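Local atomic coordinates of poly-beta-1,6-N-acetyl-D-glucosamine export protein (Escherichia coli, PDB entry 4Y25), a protein that exports the biofilm adhesin poly-beta-1,6-N-acetyl-D-glucosamine across the bacterial outer membrane, through the beta-barrel domain that this chain represents. Residues G97-G102 against G113-R118; T248-Q253 against G281-N286. One frame throughout, in Å; residues are numbered along the deposited sequence.

Contact 1: G97-G102 against G113-R118; sequences GARLSG and GSQLER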
# COMPACT_ATOMS: atom_id res chain seq x y z
N GLY A 97 3.59 2.25 -19.40
CA GLY A 97 3.31 1.50 -18.19
C GLY A 97 1.98 0.77 -18.20
O GLY A 97 0.99 1.29 -18.71
N ALA A 98 1.95 -0.43 -17.62
CA ALA A 98 0.74 -1.23 -17.58
C ALA A 98 0.64 -2.08 -16.31
O ALA A 98 1.65 -2.49 -15.75
CB ALA A 98 0.65 -2.12 -18.81
N ARG A 99 -0.58 -2.35 -15.87
CA ARG A 99 -0.79 -3.19 -14.70
C ARG A 99 -1.89 -4.23 -14.93
O ARG A 99 -2.95 -3.92 -15.47
CB ARG A 99 -1.12 -2.33 -13.48
CG ARG A 99 -1.36 -3.14 -12.22
CD ARG A 99 -1.49 -2.24 -11.00
NE ARG A 99 -2.61 -1.31 -11.13
CZ ARG A 99 -3.87 -1.63 -10.88
NH1 ARG A 99 -4.19 -2.86 -10.49
NH2 ARG A 99 -4.83 -0.72 -11.02
N LEU A 100 -1.62 -5.46 -14.51
CA LEU A 100 -2.61 -6.52 -14.54
C LEU A 100 -2.69 -7.18 -13.17
O LEU A 100 -1.67 -7.61 -12.63
CB LEU A 100 -2.28 -7.56 -15.61
CG LEU A 100 -3.23 -8.75 -15.67
CD1 LEU A 100 -4.65 -8.30 -16.02
CD2 LEU A 100 -2.74 -9.80 -16.66
N SER A 101 -3.89 -7.25 -12.61
CA SER A 101 -4.05 -7.79 -11.26
C SER A 101 -5.42 -8.41 -11.05
O SER A 101 -6.37 -8.11 -11.78
CB SER A 101 -3.82 -6.69 -10.22
OG SER A 101 -4.68 -5.59 -10.45
N GLY A 102 -5.50 -9.28 -10.05
CA GLY A 102 -6.76 -9.91 -9.70
C GLY A 102 -6.66 -10.82 -8.50
O GLY A 102 -5.57 -11.22 -8.09
N GLY A 113 -4.22 -14.10 -4.84
CA GLY A 113 -4.13 -12.88 -5.62
C GLY A 113 -2.86 -12.81 -6.46
O GLY A 113 -1.81 -13.30 -6.06
N SER A 114 -2.98 -12.19 -7.63
CA SER A 114 -1.87 -12.06 -8.56
C SER A 114 -1.76 -10.62 -9.04
O SER A 114 -2.75 -9.89 -9.04
CB SER A 114 -2.05 -13.01 -9.75
OG SER A 114 -0.88 -13.08 -10.55
N GLN A 115 -0.56 -10.20 -9.43
CA GLN A 115 -0.38 -8.82 -9.87
C GLN A 115 0.88 -8.61 -10.71
O GLN A 115 2.00 -8.82 -10.24
CB GLN A 115 -0.35 -7.89 -8.65
CG GLN A 115 -0.44 -6.41 -8.99
CD GLN A 115 -1.23 -5.63 -7.96
OE1 GLN A 115 -1.64 -6.17 -6.93
NE2 GLN A 115 -1.46 -4.35 -8.24
N LEU A 116 0.68 -8.19 -11.96
CA LEU A 116 1.77 -7.83 -12.87
C LEU A 116 1.83 -6.33 -13.09
O LEU A 116 0.80 -5.69 -13.29
CB LEU A 116 1.59 -8.51 -14.22
CG LEU A 116 1.80 -10.01 -14.30
CD1 LEU A 116 1.54 -10.42 -15.73
CD2 LEU A 116 3.21 -10.34 -13.86
N GLU A 117 3.04 -5.77 -13.08
CA GLU A 117 3.18 -4.34 -13.30
C GLU A 117 4.38 -3.94 -14.16
O GLU A 117 5.47 -4.52 -14.07
CB GLU A 117 3.28 -3.60 -11.95
CG GLU A 117 2.65 -4.32 -10.76
CD GLU A 117 2.25 -3.39 -9.63
OE1 GLU A 117 2.68 -2.21 -9.64
OE2 GLU A 117 1.49 -3.82 -8.74
N ARG A 118 4.14 -2.97 -15.03
CA ARG A 118 5.18 -2.16 -15.65
C ARG A 118 4.63 -0.73 -15.71
O ARG A 118 3.46 -0.55 -16.03
CB ARG A 118 5.55 -2.69 -17.05
CG ARG A 118 4.59 -2.30 -18.16
CD ARG A 118 5.18 -2.45 -19.56
NE ARG A 118 4.14 -2.71 -20.55
CZ ARG A 118 4.32 -2.66 -21.87
NH1 ARG A 118 5.51 -2.35 -22.36
NH2 ARG A 118 3.31 -2.92 -22.69
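The guanidinium of Arg-99 and the amide of Gln-115 meet with their planes turned 52° apart, so the two groups are not stacked. Contact runs from Arg-99 CD to Gln-115 NE2 (3.5 Å), while Gln-115 CG and CD lie against Ser-101 CB, which is 3.6 Å from Gln-115 CD. With CG anti to the backbone N (chi1 179°) and a bend at chi3, Arg-99 carries its charge toward the preceding strand, where NE pairs with Glu-84 and NH2 with Glu-82. Glu-117 lies alongside and points the same way, yet touches only the aliphatic part: its OE2 is 4.1 Å from Arg-99 CD, and any attraction to the guanidinium is probably a longer-range one.

The other face of the sheet differs in character. Leu-100 and Leu-116 pack through their CB atoms, 4.2 Å apart, with both side chains on the surface, and the extended chain of Arg-118 passes Ala-98, CB to NE 3.9 Å. Between the faces the backbones bond in antiparallel register: Leu-100 N reaches Leu-116 O at 2.7 Å, and Ser-114 N reaches Gly-102 O at 2.8 Å. A polar inner face alternating along a beta hairpin with an outer face that sets the two leucines beside Ala-98, Ser-114 and Arg-118 is consistent with the transmembrane wall of an outer-membrane beta barrel.

Contact 2: T248-Q253 against G281-N286; sequences TDVVTQ and GDREHN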
# COMPACT_ATOMS: atom_id res chain seq x y z
N THR A 248 21.70 -5.95 13.79
CA THR A 248 20.30 -5.75 14.17
C THR A 248 20.12 -4.55 15.10
O THR A 248 20.93 -4.32 16.00
CB THR A 248 19.73 -7.01 14.86
OG1 THR A 248 19.61 -8.07 13.90
CG2 THR A 248 18.35 -6.74 15.46
N ASP A 249 19.07 -3.77 14.85
CA ASP A 249 18.63 -2.78 15.82
C ASP A 249 17.11 -2.83 15.94
O ASP A 249 16.46 -3.69 15.34
CB ASP A 249 19.10 -1.37 15.42
CG ASP A 249 19.41 -0.51 16.63
OD1 ASP A 249 18.87 -0.78 17.72
OD2 ASP A 249 20.21 0.44 16.50
N VAL A 250 16.55 -1.91 16.71
CA VAL A 250 15.14 -1.96 17.07
C VAL A 250 14.25 -1.22 16.06
O VAL A 250 14.67 -0.23 15.46
CB VAL A 250 14.93 -1.38 18.50
CG1 VAL A 250 15.35 0.08 18.55
CG2 VAL A 250 13.48 -1.55 18.96
N VAL A 251 13.04 -1.72 15.87
CA VAL A 251 12.04 -1.05 15.05
C VAL A 251 10.87 -0.60 15.91
O VAL A 251 10.31 -1.38 16.67
CB VAL A 251 11.52 -1.97 13.92
CG1 VAL A 251 10.33 -1.32 13.21
CG2 VAL A 251 12.62 -2.27 12.94
N THR A 252 10.51 0.67 15.79
CA THR A 252 9.35 1.19 16.50
C THR A 252 8.45 1.96 15.54
O THR A 252 8.93 2.65 14.64
CB THR A 252 9.77 2.10 17.67
OG1 THR A 252 8.61 2.58 18.35
CG2 THR A 252 10.59 3.28 17.18
N GLN A 253 7.15 1.81 15.71
CA GLN A 253 6.21 2.49 14.82
C GLN A 253 4.92 2.88 15.53
O GLN A 253 4.39 2.13 16.35
CB GLN A 253 5.90 1.62 13.60
CG GLN A 253 5.37 0.24 13.93
CD GLN A 253 5.40 -0.69 12.74
OE1 GLN A 253 6.12 -0.45 11.77
NE2 GLN A 253 4.61 -1.76 12.80
N GLY A 281 23.00 0.62 9.24
CA GLY A 281 23.65 0.98 10.49
C GLY A 281 22.69 1.44 11.57
O GLY A 281 21.97 0.63 12.16
N ASP A 282 22.67 2.74 11.83
CA ASP A 282 21.85 3.28 12.91
C ASP A 282 20.53 3.85 12.37
O ASP A 282 20.40 4.14 11.18
CB ASP A 282 22.62 4.34 13.70
CG ASP A 282 21.85 4.86 14.91
OD1 ASP A 282 21.58 4.06 15.83
OD2 ASP A 282 21.52 6.06 14.93
N ARG A 283 19.58 4.01 13.28
CA ARG A 283 18.19 4.31 12.94
C ARG A 283 17.92 5.76 12.54
O ARG A 283 18.35 6.69 13.21
CB ARG A 283 17.31 3.94 14.14
CG ARG A 283 17.69 2.61 14.77
CD ARG A 283 17.25 2.53 16.22
NE ARG A 283 15.80 2.55 16.36
CZ ARG A 283 15.14 3.32 17.23
NH1 ARG A 283 15.81 4.13 18.03
NH2 ARG A 283 13.82 3.26 17.29
N GLU A 284 17.20 5.92 11.44
CA GLU A 284 16.63 7.21 11.07
C GLU A 284 15.11 7.16 11.25
O GLU A 284 14.53 6.07 11.28
CB GLU A 284 17.00 7.60 9.64
CG GLU A 284 18.33 8.33 9.49
CD GLU A 284 18.29 9.79 9.95
OE1 GLU A 284 17.36 10.17 10.70
OE2 GLU A 284 19.18 10.56 9.55
N HIS A 285 14.48 8.32 11.36
CA HIS A 285 13.04 8.37 11.63
C HIS A 285 12.24 8.92 10.45
O HIS A 285 12.69 9.82 9.74
CB HIS A 285 12.77 9.22 12.87
CG HIS A 285 13.11 10.67 12.70
ND1 HIS A 285 12.22 11.57 12.14
CD2 HIS A 285 14.23 11.37 12.99
CE1 HIS A 285 12.79 12.77 12.11
NE2 HIS A 285 14.00 12.67 12.62
N ASN A 286 11.05 8.36 10.24
CA ASN A 286 10.14 8.87 9.23
C ASN A 286 8.83 9.34 9.83
O ASN A 286 8.19 8.62 10.59
CB ASN A 286 9.87 7.81 8.16
CG ASN A 286 11.05 7.59 7.24
OD1 ASN A 286 11.75 8.54 6.88
ND2 ASN A 286 11.28 6.34 6.86
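Arg-283 reaches Val-250 past the strand that separates them, and its conformation makes this possible. CG stands anti to the carbonyl carbon (chi1 -44°), and after an extended step the chain bends at chi3, turning the guanidinium along the 248-253 backbone. NE then donates to Val-250 O at 3.1 Å, from above the carbonyl plane rather than on a lone pair, with a moderately bent N-H...O angle of 143°.

Val-250 contributes a side chain as well: CG1 lies over one guanidinium face, 3.5 Å from Arg-283 CZ. Thr-252 presents its methyl CG2 at the guanidinium edge, in plane beside NH2, because OG1 takes the position anti to N. Nearer the strand start, Asp-249 crosses Arg-283 at about a right angle; its OD2 lies 3.6 Å from Arg-283 CD, and OD1 accepts the Val-250 N-H on its anti side, tilted out of the carboxylate plane.

Asp-249 OD2 and Asp-282 OD1 come within 3.9 Å, while Lys-276 lies near Arg-283 NH1. The chemistry thus implies one modest hydrogen bond supplemented by packing on aliphatic atoms, and Arg-283 may ease the repulsion between the aspartates without pairing directly with Asp-249.

How the contacts relate
Both contacts belong to the same closed antiparallel barrel, on opposite sides of its centre. Their own centres are 32 Å apart, and the nearest atoms are about 20 Å apart, so they do not touch. Contact 1 closes first along the chain, joining the adjacent strands 94-105 and 110-118; contact 2 follows, linking strand 247-262 to strand 283-297 across the intervening 266-278. One is therefore a nearest-neighbour hairpin in the wall, the other a side-chain bridge at the strand starts, probably toward the extracellular rim given the usual topology of such barrels. Together they illustrate how a pore can combine a continuous backbone lattice with local side-chain links at its end.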